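Long-range contacts in 2-dehydropantoate 2-reductase (Porphyromonas gingivalis, PDB 2QYT), which probably catalyses the NADPH-dependent reduction of 2-dehydropantoate (ketopantoate) to (R)-pantoate, a step on the way to pantothenate: residues A[234-239]-A[299-304]; A[238-243]-A[292-297]; A[200-205]-A[284-289]. All coordinates share one frame; numbering follows the deposited sequence. Where two conformers were deposited one is given.

Contact 1: A[234-239]-A[299-304]; sequences LEEVAE and VDLPMY
The carboxylate of E236 reaches across to the start of helix 302-309 and takes two backbone amides in a fork. OE2 accepts from M303 N at 2.8 Å with an N-H...O angle of 150°, and OE1 accepts from Y304 N at 2.8 Å with a straighter 159°. Each oxygen uses its syn lone pair, the one on the side of the other oxygen, which fixes the rotation of the carboxylate and gives this buried group partners for both of its oxygens. Because the amides point out of a helix N-terminus, with L301 at the N-cap position, the helix dipole would be expected to stabilise the ionised form of the acid. Beyond CG the extended chain (chi2 177°) brings the carboxylate to the two amides.

Carbon atoms surround the fork. L301 and E236 run past one another in opposite directions, with L301 CB 3.5 Å from E236 OE1 and the L301 CD2 methyl in apolar contact with CB and CG of the acid. The Y304 ring presents its edge to the same oxygen, CD1 lying 3.1 Å from E236 OE1 near the ring plane, while further along the ring CE1 makes an apolar contact, 4.1 Å from V237 CB. One turn later along the first helix, E239 CD comes to 3.5 Å from V299 CG1, a contact nearer the surface, the methyl lying against the carboxylate.

Within the helical C-terminal part of the enzyme, the contact joins helix 227-244 to the loop and helix that end the modelled chain. Y304 hydrogen-bonds through OH to S206 and packs on V207 and T210 of helix 194-215, L301 rests on V290 and A294 of helix 288-296, and the selenomethionine M303 lies over E229, S232 and L233 of helix 227-244.

Contact 2: A[238-243]-A[292-297]; sequences AELFRA and REAEAL
L240 and A243, one turn apart on helix 227-244, meet the last turn of helix 288-296 in a helix-helix packing of the all-helical C-terminal domain. No hydrogen bond crosses; the contact is van der Waals packing, and small. L240 sends CD1 to E293 CB at 3.8 Å, the two side chains crossing at about a right angle, and the same methyl sits 3.9 Å from A294 N, so it rests against backbone as much as side chain. With CG anti to the backbone N (chi1 176°), L240 stretches far enough to bring this branch over. The second patch belongs to L297, whose CD2 touches both A243 CB (3.6 Å) and the carbonyl oxygen L240 O (3.4 Å), which lie on the same side of it.

Outside this first shell, E293 contributes its CB and then bends away at chi2, taking its carboxylate toward K244 in a long, weak ion pair. A294 is also covered by V299 and L301 of the loop that follows. F241, next to L240, points into the neighbouring helix 194-215, touching M199, F202 and M203, and its ring lies nearly parallel to that of Y245. L297 is where the chain leaves helical geometry, yet its amide is still held in the last turn: E293 O accepts from both A296 N and L297 N, each at 3.0 Å.

Contact 3: A[200-205]-A[284-289]; sequences KKFMMI and ETLTGY. With SO4 (sulfate ion), chain D.
Next to a bound sulfate, in the C-terminal domain, is the place where the turn before helix 288-296, and the first residues of that helix, lie against helix 194-215, nearer the centre of the molecule than the other contacts. L286 and F202 carry it. L286 CD2 lies 4.0 Å from F202 CE1 and also 4.0 Å from I205 CD1, one methyl thus touching two residues of the long helix. A chi1 near 180° swings the F202 ring off its helix toward the turn, and T285 O stands at the ring edge, near the ring plane, 3.7 Å from F202 CE1. At the end of that ring CZ meets Y289 CD2 at 3.8 Å; the ring planes are turned 85° to each other, with centroids 5.6 Å apart.

Outside the two segments, S206 donates from its OG to L286 O, Y289 OH hydrogen-bonds to K244 NZ, and A120 touches both aromatic rings from a loop. The sulfate, probably from the crystallisation liquor, lies on the side of the turn facing away from helix 194-215, where T285 OG1 donates to its O3 at 2.8 Å.

In the fold
All three contacts belong to one bundle in the C-terminal domain, tied along helices 194-215, 227-244, 288-296 and 302-309. Contacts 1 and 2, with centres about 8 Å apart, share A238 and E239, and the chain running from one to the other is pinned by a probable hydrogen bond from V299 N to A294 O (2.8 Å). The centre of contact 3 lies about 12 Å from the centres of both. It meets contact 2 through F202 CD2 against F241 CZ (3.6 Å), and contact 1 through M203 CG against V237 CG2 (3.6 Å). R292 of contact 2 also comes up to the sulfate beside T285, but its NH2 lies so close to O4 that the details of the pairing are doubtful.

Contact 1: A[234-239]-A[299-304]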
ATOM      1  N   LEU A 234     -19.007  10.273  -3.176  1.00 10.34           N
ATOM      2  CA  LEU A 234     -17.890  11.193  -3.062  1.00 11.29           C
ATOM      3  C   LEU A 234     -18.085  12.173  -1.893  1.00 11.30           C
ATOM      4  O   LEU A 234     -17.177  12.379  -1.082  1.00 10.99           O
ATOM      5  CB  LEU A 234     -17.694  11.921  -4.391  1.00 11.15           C
ATOM      6  CG  LEU A 234     -16.543  11.586  -5.376  1.00 13.15           C
ATOM      7  CD1 LEU A 234     -15.671  10.381  -5.037  1.00 13.25           C
ATOM      8  CD2 LEU A 234     -17.026  11.517  -6.846  1.00 12.11           C
ATOM      9  N   GLU A 235     -19.287  12.725  -1.787  1.00 11.51           N
ATOM     10  CA  GLU A 235     -19.640  13.698  -0.745  1.00 11.87           C
ATOM     11  C   GLU A 235     -19.670  13.050   0.633  1.00 11.89           C
ATOM     12  O   GLU A 235     -19.276  13.675   1.625  1.00 11.39           O
ATOM     13  CB  GLU A 235     -20.996  14.351  -1.028  1.00 11.72           C
ATOM     14  CG  GLU A 235     -21.003  15.395  -2.150  1.00 12.10           C
ATOM     15  CD  GLU A 235     -22.366  16.073  -2.317  1.00 13.22           C
ATOM     16  OE1 GLU A 235     -22.416  17.130  -3.001  1.00 17.10           O
ATOM     17  OE2 GLU A 235     -23.392  15.561  -1.780  1.00 13.05           O
ATOM     18  N   GLU A 236     -20.131  11.800   0.678  1.00 11.66           N
ATOM     19  CA  GLU A 236     -20.250  11.048   1.916  1.00 11.65           C
ATOM     20  C   GLU A 236     -18.880  10.708   2.544  1.00 12.63           C
ATOM     21  O   GLU A 236     -18.631  11.054   3.710  1.00 12.04           O
ATOM     22  CB  GLU A 236     -21.092   9.788   1.694  1.00 10.90           C
ATOM     23  CG  GLU A 236     -22.576  10.026   1.871  1.00  9.81           C
ATOM     24  CD  GLU A 236     -23.423   8.804   1.578  1.00  8.66           C
ATOM     25  OE1 GLU A 236     -22.861   7.686   1.507  1.00  6.49           O
ATOM     26  OE2 GLU A 236     -24.662   8.971   1.417  1.00  8.73           O
ATOM     27  N   VAL A 237     -18.021  10.043   1.766  1.00 13.78           N
ATOM     28  CA  VAL A 237     -16.656   9.724   2.172  1.00 15.67           C
ATOM     29  C   VAL A 237     -15.898  11.005   2.537  1.00 16.71           C
ATOM     30  O   VAL A 237     -15.125  11.016   3.501  1.00 17.35           O
ATOM     31  CB  VAL A 237     -15.888   8.832   1.092  1.00 15.50           C
ATOM     32  CG1 VAL A 237     -15.327   9.652  -0.076  1.00 15.20           C
ATOM     33  CG2 VAL A 237     -14.768   7.974   1.763  1.00 17.15           C
ATOM     34  N   ALA A 238     -16.143  12.081   1.789  1.00 17.96           N
ATOM     35  CA  ALA A 238     -15.487  13.368   2.037  1.00 19.33           C
ATOM     36  C   ALA A 238     -15.967  13.990   3.336  1.00 20.61           C
ATOM     37  O   ALA A 238     -15.142  14.484   4.118  1.00 20.99           O
ATOM     38  CB  ALA A 238     -15.681  14.326   0.884  1.00 18.85           C
ATOM     39  N   GLU A 239     -17.284  13.935   3.570  1.00 21.66           N
ATOM     40  CA  GLU A 239     -17.894  14.357   4.835  1.00 23.17           C
ATOM     41  C   GLU A 239     -17.348  13.552   6.019  1.00 23.93           C
ATOM     42  O   GLU A 239     -17.059  14.129   7.069  1.00 23.68           O
ATOM     43  CB  GLU A 239     -19.424  14.226   4.773  1.00 23.10           C
ATOM     44  CG  GLU A 239     -20.186  14.932   5.900  1.00 23.60           C
ATOM     45  CD  GLU A 239     -21.702  14.763   5.801  1.00 23.87           C
ATOM     46  OE1 GLU A 239     -22.193  14.051   4.885  1.00 23.74           O
ATOM     47  OE2 GLU A 239     -22.406  15.349   6.656  1.00 25.40           O
ATOM     48  N   VAL A 299     -22.298  10.772  11.759  1.00 12.62           N
ATOM     49  CA  VAL A 299     -22.564  11.277  10.405  1.00 12.99           C
ATOM     50  C   VAL A 299     -23.460  10.315   9.601  1.00 12.94           C
ATOM     51  O   VAL A 299     -23.138   9.130   9.420  1.00 12.52           O
ATOM     52  CB  VAL A 299     -21.244  11.526   9.599  1.00 13.20           C
ATOM     53  CG1 VAL A 299     -21.540  12.280   8.326  1.00 13.72           C
ATOM     54  CG2 VAL A 299     -20.222  12.306  10.419  1.00 13.16           C
ATOM     55  N   ASP A 300     -24.585  10.828   9.113  1.00 13.09           N
ATOM     56  CA  ASP A 300     -25.453  10.015   8.262  1.00 13.22           C
ATOM     57  C   ASP A 300     -24.871   9.885   6.855  1.00 12.87           C
ATOM     58  O   ASP A 300     -24.546  10.882   6.208  1.00 12.72           O
ATOM     59  CB  ASP A 300     -26.882  10.574   8.219  1.00 13.55           C
ATOM     60  CG  ASP A 300     -27.918   9.513   7.838  1.00 14.35           C
ATOM     61  OD1 ASP A 300     -29.126   9.876   7.660  1.00 14.92           O
ATOM     62  OD2 ASP A 300     -27.533   8.314   7.721  1.00 14.60           O
ATOM     63  N   LEU A 301     -24.710   8.643   6.406  1.00 12.67           N
ATOM     64  CA  LEU A 301     -24.240   8.359   5.051  1.00 12.77           C
ATOM     65  C   LEU A 301     -25.180   7.349   4.425  1.00 13.05           C
ATOM     66  O   LEU A 301     -24.873   6.153   4.416  1.00 12.71           O
ATOM     67  CB  LEU A 301     -22.811   7.801   5.028  1.00 12.62           C
ATOM     68  CG  LEU A 301     -21.674   8.411   5.850  1.00 12.67           C
ATOM     69  CD1 LEU A 301     -20.415   7.595   5.607  1.00 12.83           C
ATOM     70  CD2 LEU A 301     -21.421   9.872   5.518  1.00 13.36           C
ATOM     71  N   PRO A 302     -26.337   7.825   3.913  1.00 13.21           N
ATOM     72  CA  PRO A 302     -27.363   6.937   3.362  1.00 13.25           C
ATOM     73  C   PRO A 302     -26.932   6.089   2.159  1.00 13.18           C
ATOM     74  O   PRO A 302     -27.262   4.909   2.114  1.00 12.98           O
ATOM     75  CB  PRO A 302     -28.509   7.896   2.991  1.00 13.17           C
ATOM     76  CG  PRO A 302     -27.886   9.240   2.894  1.00 13.32           C
ATOM     77  CD  PRO A 302     -26.750   9.243   3.865  1.00 13.27           C
HETATM   78  N   MSE A 303     -26.212   6.677   1.207  1.00 13.71           N
HETATM   79  CA  MSE A 303     -25.780   5.957  -0.001  1.00 14.87           C
HETATM   80  C   MSE A 303     -24.821   4.800   0.293  1.00 15.23           C
HETATM   81  O   MSE A 303     -25.000   3.694  -0.232  1.00 15.33           O
HETATM   82  CB  MSE A 303     -25.128   6.913  -1.002  1.00 15.29           C
HETATM   83  CG  MSE A 303     -25.010   6.373  -2.446  1.00 17.97           C
HETATM   84 SE   MSE A 303     -26.738   5.982  -3.342  0.75 24.25          SE
HETATM   85  CE  MSE A 303     -27.673   7.686  -3.106  1.00 22.23           C
ATOM     86  N   TYR A 304     -23.797   5.067   1.108  1.00 15.15           N
ATOM     87  CA  TYR A 304     -22.901   4.015   1.576  1.00 15.74           C
ATOM     88  C   TYR A 304     -23.657   2.922   2.328  1.00 16.70           C
ATOM     89  O   TYR A 304     -23.396   1.741   2.115  1.00 16.85           O
ATOM     90  CB  TYR A 304     -21.802   4.596   2.457  1.00 14.99           C
ATOM     91  CG  TYR A 304     -20.507   4.833   1.734  1.00 14.61           C
ATOM     92  CD1 TYR A 304     -20.213   6.078   1.182  1.00 12.76           C
ATOM     93  CD2 TYR A 304     -19.563   3.809   1.606  1.00 15.00           C
ATOM     94  CE1 TYR A 304     -19.018   6.302   0.508  1.00 13.50           C
ATOM     95  CE2 TYR A 304     -18.351   4.023   0.934  1.00 15.51           C
ATOM     96  CZ  TYR A 304     -18.088   5.269   0.393  1.00 14.54           C
ATOM     97  OH  TYR A 304     -16.901   5.482  -0.255  1.00 14.18           O
TER

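Contact 2: A[238-243]-A[292-297]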
ATOM      1  N   ALA A 238     -16.143  12.081   1.789  1.00 17.96           N
ATOM      2  CA  ALA A 238     -15.487  13.368   2.037  1.00 19.33           C
ATOM      3  C   ALA A 238     -15.967  13.990   3.336  1.00 20.61           C
ATOM      4  O   ALA A 238     -15.142  14.484   4.118  1.00 20.99           O
ATOM      5  CB  ALA A 238     -15.681  14.326   0.884  1.00 18.85           C
ATOM      6  N   GLU A 239     -17.284  13.935   3.570  1.00 21.66           N
ATOM      7  CA  GLU A 239     -17.894  14.357   4.835  1.00 23.17           C
ATOM      8  C   GLU A 239     -17.348  13.552   6.019  1.00 23.93           C
ATOM      9  O   GLU A 239     -17.059  14.129   7.069  1.00 23.68           O
ATOM     10  CB  GLU A 239     -19.424  14.226   4.773  1.00 23.10           C
ATOM     11  CG  GLU A 239     -20.186  14.932   5.900  1.00 23.60           C
ATOM     12  CD  GLU A 239     -21.702  14.763   5.801  1.00 23.87           C
ATOM     13  OE1 GLU A 239     -22.193  14.051   4.885  1.00 23.74           O
ATOM     14  OE2 GLU A 239     -22.406  15.349   6.656  1.00 25.40           O
ATOM     15  N   LEU A 240     -17.225  12.231   5.840  1.00 25.38           N
ATOM     16  CA  LEU A 240     -16.674  11.340   6.874  1.00 26.80           C
ATOM     17  C   LEU A 240     -15.297  11.823   7.315  1.00 27.75           C
ATOM     18  O   LEU A 240     -15.052  12.044   8.506  1.00 27.70           O
ATOM     19  CB  LEU A 240     -16.572   9.882   6.385  1.00 26.73           C
ATOM     20  CG  LEU A 240     -15.921   8.847   7.338  1.00 25.86           C
ATOM     21  CD1 LEU A 240     -16.447   7.468   7.074  1.00 25.91           C
ATOM     22  CD2 LEU A 240     -14.404   8.805   7.291  1.00 25.11           C
ATOM     23  N   PHE A 241     -14.413  11.981   6.336  1.00 29.10           N
ATOM     24  CA  PHE A 241     -13.045  12.373   6.595  1.00 30.78           C
ATOM     25  C   PHE A 241     -12.959  13.793   7.132  1.00 31.71           C
ATOM     26  O   PHE A 241     -12.200  14.060   8.075  1.00 31.52           O
ATOM     27  CB  PHE A 241     -12.167  12.130   5.361  1.00 31.05           C
ATOM     28  CG  PHE A 241     -11.759  10.689   5.206  1.00 31.91           C
ATOM     29  CD1 PHE A 241     -12.609   9.767   4.607  1.00 33.02           C
ATOM     30  CD2 PHE A 241     -10.547  10.242   5.706  1.00 33.36           C
ATOM     31  CE1 PHE A 241     -12.254   8.423   4.496  1.00 32.79           C
ATOM     32  CE2 PHE A 241     -10.181   8.899   5.593  1.00 33.46           C
ATOM     33  CZ  PHE A 241     -11.042   7.993   4.983  1.00 32.79           C
ATOM     34  N   ARG A 242     -13.776  14.682   6.566  1.00 33.04           N
ATOM     35  CA  ARG A 242     -13.896  16.062   7.046  1.00 34.37           C
ATOM     36  C   ARG A 242     -14.289  16.121   8.523  1.00 35.21           C
ATOM     37  O   ARG A 242     -13.992  17.098   9.208  1.00 35.13           O
ATOM     38  CB  ARG A 242     -14.881  16.857   6.184  1.00 34.40           C
ATOM     39  CG  ARG A 242     -14.493  18.314   6.017  1.00 35.06           C
ATOM     40  CD  ARG A 242     -15.416  19.054   5.076  1.00 36.53           C
ATOM     41  NE  ARG A 242     -15.266  18.636   3.681  1.00 37.25           N
ATOM     42  CZ  ARG A 242     -16.258  18.172   2.923  1.00 37.74           C
ATOM     43  NH1 ARG A 242     -17.489  18.059   3.417  1.00 37.24           N
ATOM     44  NH2 ARG A 242     -16.019  17.826   1.661  1.00 38.07           N
ATOM     45  N   ALA A 243     -14.931  15.058   9.005  1.00 36.58           N
ATOM     46  CA  ALA A 243     -15.309  14.945  10.409  1.00 38.08           C
ATOM     47  C   ALA A 243     -14.184  14.446  11.323  1.00 39.21           C
ATOM     48  O   ALA A 243     -13.936  15.045  12.373  1.00 39.42           O
ATOM     49  CB  ALA A 243     -16.547  14.071  10.558  1.00 38.06           C
ATOM     50  N   ARG A 292     -19.066   2.282   9.476  1.00  7.35           N
ATOM     51  CA  ARG A 292     -18.852   2.237  10.897  1.00  7.04           C
ATOM     52  C   ARG A 292     -18.175   3.471  11.465  1.00  6.75           C
ATOM     53  O   ARG A 292     -18.512   3.915  12.566  1.00  7.31           O
ATOM     54  CB  ARG A 292     -18.131   0.961  11.276  1.00  7.54           C
ATOM     55  CG  ARG A 292     -19.091  -0.212  11.386  1.00  8.90           C
ATOM     56  CD  ARG A 292     -18.393  -1.452  11.906  1.00 10.99           C
ATOM     57  NE  ARG A 292     -18.528  -2.532  10.932  1.00 13.28           N
ATOM     58  CZ  ARG A 292     -17.701  -2.727   9.898  1.00 13.37           C
ATOM     59  NH1 ARG A 292     -16.637  -1.939   9.688  1.00 14.62           N
ATOM     60  NH2 ARG A 292     -17.936  -3.729   9.077  1.00 13.05           N
ATOM     61  N   GLU A 293     -17.234   4.033  10.721  1.00  6.64           N
ATOM     62  CA  GLU A 293     -16.595   5.278  11.132  1.00  7.13           C
ATOM     63  C   GLU A 293     -17.598   6.441  11.285  1.00  8.14           C
ATOM     64  O   GLU A 293     -17.570   7.158  12.305  1.00  8.50           O
ATOM     65  CB  GLU A 293     -15.432   5.616  10.197  1.00  7.01           C
ATOM     66  CG  GLU A 293     -14.301   6.396  10.828  1.00  6.89           C
ATOM     67  CD  GLU A 293     -13.828   5.762  12.108  1.00  8.09           C
ATOM     68  OE1 GLU A 293     -13.708   4.512  12.156  1.00  8.75           O
ATOM     69  OE2 GLU A 293     -13.622   6.516  13.089  1.00  8.84           O
ATOM     70  N   ALA A 294     -18.505   6.597  10.301  1.00  8.99           N
ATOM     71  CA  ALA A 294     -19.635   7.553  10.411  1.00  9.40           C
ATOM     72  C   ALA A 294     -20.614   7.299  11.582  1.00  9.50           C
ATOM     73  O   ALA A 294     -21.090   8.255  12.208  1.00  9.51           O
ATOM     74  CB  ALA A 294     -20.393   7.650   9.086  1.00  9.01           C
ATOM     75  N   GLU A 295     -20.939   6.033  11.860  1.00 10.13           N
ATOM     76  CA  GLU A 295     -21.610   5.676  13.125  1.00 10.98           C
ATOM     77  C   GLU A 295     -21.006   6.427  14.308  1.00 10.70           C
ATOM     78  O   GLU A 295     -21.757   6.946  15.189  1.00 10.80           O
ATOM     79  CB  GLU A 295     -21.457   4.180  13.434  1.00 11.64           C
ATOM     80  CG  GLU A 295     -22.770   3.361  13.580  1.00 14.96           C
ATOM     81  CD  GLU A 295     -22.620   2.046  12.805  1.00 18.95           C
ATOM     82  OE1 GLU A 295     -21.823   1.157  13.345  1.00 19.77           O
ATOM     83  OE2 GLU A 295     -23.257   1.910  11.637  1.00 21.32           O
ATOM     84  N   ALA A 296     -19.653   6.458  14.326  1.00 10.40           N
ATOM     85  CA  ALA A 296     -18.890   6.913  15.496  1.00 10.17           C
ATOM     86  C   ALA A 296     -18.730   8.428  15.541  1.00 10.06           C
ATOM     87  O   ALA A 296     -18.711   9.019  16.628  1.00  9.56           O
ATOM     88  CB  ALA A 296     -17.523   6.235  15.527  1.00 10.15           C
ATOM     89  N   LEU A 297     -18.603   9.039  14.357  1.00 10.00           N
ATOM     90  CA  LEU A 297     -18.500  10.495  14.218  1.00 10.42           C
ATOM     91  C   LEU A 297     -19.884  11.128  14.047  1.00 10.95           C
ATOM     92  O   LEU A 297     -20.001  12.291  13.651  1.00 10.94           O
ATOM     93  CB  LEU A 297     -17.633  10.847  13.008  1.00 10.49           C
ATOM     94  CG  LEU A 297     -16.102  10.912  13.013  1.00 10.39           C
ATOM     95  CD1 LEU A 297     -15.409   9.897  13.920  1.00 10.28           C
ATOM     96  CD2 LEU A 297     -15.689  10.703  11.592  1.00 11.00           C
TER

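Contact 3: A[200-205]-A[284-289]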
ATOM      1  N   LYS A 200      -6.709  10.368   0.338  1.00 10.89           N
ATOM      2  CA  LYS A 200      -7.009  10.564  -1.077  1.00 12.77           C
ATOM      3  C   LYS A 200      -7.082   9.233  -1.838  1.00 12.51           C
ATOM      4  O   LYS A 200      -8.061   8.980  -2.548  1.00 12.64           O
ATOM      5  CB  LYS A 200      -6.030  11.556  -1.733  1.00 12.79           C
ATOM      6  CG  LYS A 200      -6.495  12.139  -3.061  1.00 13.68           C
ATOM      7  CD  LYS A 200      -5.326  12.764  -3.833  1.00 15.83           C
ATOM      8  CE  LYS A 200      -4.525  11.722  -4.644  1.00 19.07           C
ATOM      9  NZ  LYS A 200      -3.045  11.832  -4.454  1.00 20.55           N
ATOM     10  N   LYS A 201      -6.076   8.372  -1.646  1.00 11.85           N
ATOM     11  CA  LYS A 201      -6.073   7.029  -2.222  1.00 11.05           C
ATOM     12  C   LYS A 201      -7.293   6.211  -1.773  1.00 11.00           C
ATOM     13  O   LYS A 201      -7.974   5.606  -2.607  1.00 10.85           O
ATOM     14  CB  LYS A 201      -4.775   6.292  -1.846  1.00 11.04           C
ATOM     15  CG  LYS A 201      -4.718   4.817  -2.237  1.00 10.61           C
ATOM     16  CD  LYS A 201      -3.917   4.599  -3.492  1.00 11.90           C
ATOM     17  CE  LYS A 201      -4.335   3.336  -4.234  1.00 10.36           C
ATOM     18  NZ  LYS A 201      -3.611   2.191  -3.667  1.00  8.48           N
ATOM     19  N   PHE A 202      -7.560   6.193  -0.469  1.00 10.18           N
ATOM     20  CA  PHE A 202      -8.635   5.373   0.092  1.00 10.72           C
ATOM     21  C   PHE A 202     -10.047   5.796  -0.370  1.00 12.21           C
ATOM     22  O   PHE A 202     -10.896   4.959  -0.646  1.00 11.29           O
ATOM     23  CB  PHE A 202      -8.578   5.323   1.633  1.00  9.30           C
ATOM     24  CG  PHE A 202      -9.728   4.564   2.234  1.00  8.18           C
ATOM     25  CD1 PHE A 202      -9.681   3.158   2.326  1.00  9.23           C
ATOM     26  CD2 PHE A 202     -10.877   5.233   2.652  1.00  7.15           C
ATOM     27  CE1 PHE A 202     -10.736   2.431   2.853  1.00  7.33           C
ATOM     28  CE2 PHE A 202     -11.959   4.525   3.158  1.00  7.26           C
ATOM     29  CZ  PHE A 202     -11.891   3.122   3.268  1.00  7.36           C
HETATM   30  N   MSE A 203     -10.294   7.098  -0.416  1.00 15.04           N
HETATM   31  CA  MSE A 203     -11.581   7.634  -0.863  1.00 18.04           C
HETATM   32  C   MSE A 203     -11.901   7.206  -2.303  1.00 17.41           C
HETATM   33  O   MSE A 203     -12.999   6.708  -2.561  1.00 17.99           O
HETATM   34  CB  MSE A 203     -11.606   9.148  -0.721  1.00 17.50           C
HETATM   35  CG  MSE A 203     -11.724   9.654   0.705  1.00 19.10           C
HETATM   36 SE   MSE A 203     -11.486  11.613   0.803  0.75 24.87          SE
HETATM   37  CE  MSE A 203     -10.292  11.853  -0.708  1.00 24.62           C
HETATM   38  N   MSE A 204     -10.928   7.355  -3.204  1.00 17.72           N
HETATM   39  CA  MSE A 204     -11.039   6.940  -4.601  0.50 17.63           C
HETATM   40  C   MSE A 204     -11.390   5.460  -4.764  1.00 17.14           C
HETATM   41  O   MSE A 204     -12.287   5.083  -5.511  1.00 16.65           O
HETATM   42  CB  MSE A 204      -9.710   7.188  -5.304  0.50 18.19           C
HETATM   43  CG  MSE A 204      -9.373   8.643  -5.515  0.50 21.16           C
HETATM   44 SE   MSE A 204     -10.556   9.473  -6.808  0.40 26.42          SE
HETATM   45  CE  MSE A 204     -10.196   8.292  -8.337  0.50 24.01           C
ATOM     46  N   ILE A 205     -10.643   4.611  -4.069  1.00 16.59           N
ATOM     47  CA  ILE A 205     -10.837   3.172  -4.193  1.00 16.13           C
ATOM     48  C   ILE A 205     -12.053   2.702  -3.394  1.00 15.51           C
ATOM     49  O   ILE A 205     -12.725   1.760  -3.784  1.00 15.05           O
ATOM     50  CB  ILE A 205      -9.570   2.383  -3.837  1.00 16.10           C
ATOM     51  CG1 ILE A 205      -9.850   0.880  -3.887  1.00 17.08           C
ATOM     52  CG2 ILE A 205      -9.078   2.768  -2.475  1.00 17.08           C
ATOM     53  CD1 ILE A 205      -8.667  -0.005  -3.594  1.00 18.73           C
ATOM     54  N   GLU A 284     -13.487  -6.756   2.229  1.00 25.06           N
ATOM     55  CA  GLU A 284     -14.447  -5.747   1.794  1.00 24.87           C
ATOM     56  C   GLU A 284     -14.678  -4.718   2.889  1.00 24.76           C
ATOM     57  O   GLU A 284     -15.716  -4.706   3.558  1.00 24.10           O
ATOM     58  CB  GLU A 284     -15.773  -6.384   1.405  1.00 25.04           C
ATOM     59  CG  GLU A 284     -16.526  -5.593   0.363  1.00 25.33           C
ATOM     60  CD  GLU A 284     -17.954  -5.337   0.770  1.00 26.13           C
ATOM     61  OE1 GLU A 284     -18.165  -4.498   1.676  1.00 26.62           O
ATOM     62  OE2 GLU A 284     -18.866  -5.964   0.186  1.00 26.25           O
ATOM     63  N   THR A 285     -13.673  -3.869   3.074  1.00 24.80           N
ATOM     64  CA  THR A 285     -13.742  -2.764   4.027  1.00 24.71           C
ATOM     65  C   THR A 285     -13.164  -1.495   3.357  1.00 24.10           C
ATOM     66  O   THR A 285     -12.479  -0.643   3.953  1.00 24.38           O
ATOM     67  CB  THR A 285     -13.121  -3.137   5.383  1.00 24.66           C
ATOM     68  OG1 THR A 285     -13.680  -4.386   5.831  1.00 26.14           O
ATOM     69  CG2 THR A 285     -13.432  -2.088   6.412  1.00 24.34           C
ATOM     70  N   LEU A 286     -13.460  -1.423   2.070  1.00 22.84           N
ATOM     71  CA  LEU A 286     -13.455  -0.183   1.345  1.00 22.06           C
ATOM     72  C   LEU A 286     -14.875   0.368   1.500  1.00 20.83           C
ATOM     73  O   LEU A 286     -15.168   1.476   1.093  1.00 21.55           O
ATOM     74  CB  LEU A 286     -13.074  -0.456  -0.113  1.00 22.11           C
ATOM     75  CG  LEU A 286     -11.750  -1.240  -0.186  1.00 22.63           C
ATOM     76  CD1 LEU A 286     -11.654  -2.146  -1.409  1.00 22.55           C
ATOM     77  CD2 LEU A 286     -10.547  -0.304  -0.086  1.00 23.82           C
ATOM     78  N   THR A 287     -15.733  -0.421   2.144  1.00 19.62           N
ATOM     79  CA  THR A 287     -17.151  -0.107   2.364  1.00 18.09           C
ATOM     80  C   THR A 287     -17.499  -0.150   3.862  1.00 17.01           C
ATOM     81  O   THR A 287     -17.953   0.853   4.425  1.00 17.19           O
ATOM     82  CB  THR A 287     -18.064  -1.101   1.592  1.00 17.88           C
ATOM     83  OG1 THR A 287     -17.407  -1.525   0.384  1.00 17.51           O
ATOM     84  CG2 THR A 287     -19.393  -0.465   1.255  1.00 18.03           C
ATOM     85  N   GLY A 288     -17.274  -1.305   4.499  1.00 15.32           N
ATOM     86  CA  GLY A 288     -17.624  -1.501   5.902  1.00 13.04           C
ATOM     87  C   GLY A 288     -17.028  -0.464   6.830  1.00 11.74           C
ATOM     88  O   GLY A 288     -17.704   0.030   7.736  1.00 11.22           O
ATOM     89  N   TYR A 289     -15.763  -0.125   6.582  1.00 10.90           N
ATOM     90  CA  TYR A 289     -15.027   0.841   7.393  1.00 10.02           C
ATOM     91  C   TYR A 289     -15.777   2.160   7.481  1.00  9.18           C
ATOM     92  O   TYR A 289     -16.034   2.659   8.594  1.00  8.19           O
ATOM     93  CB  TYR A 289     -13.620   1.087   6.821  1.00 10.18           C
ATOM     94  CG  TYR A 289     -12.919   2.236   7.503  1.00 10.36           C
ATOM     95  CD1 TYR A 289     -12.338   2.075   8.770  1.00  9.27           C
ATOM     96  CD2 TYR A 289     -12.884   3.498   6.914  1.00 10.38           C
ATOM     97  CE1 TYR A 289     -11.716   3.144   9.419  1.00  9.76           C
ATOM     98  CE2 TYR A 289     -12.270   4.575   7.553  1.00 11.11           C
ATOM     99  CZ  TYR A 289     -11.682   4.393   8.801  1.00 10.80           C
ATOM    100  OH  TYR A 289     -11.069   5.465   9.418  1.00 11.28           O
TER
HETATM  101  S   SO4 D 317     -17.330  -5.595   7.027  0.85 52.31           S
HETATM  102  O1  SO4 D 317     -17.731  -4.237   6.671  0.85 52.37           O
HETATM  103  O2  SO4 D 317     -17.894  -6.574   6.088  0.85 52.01           O
HETATM  104  O3  SO4 D 317     -15.856  -5.678   7.004  0.85 51.96           O
HETATM  105  O4  SO4 D 317     -17.868  -5.870   8.357  0.85 51.80           O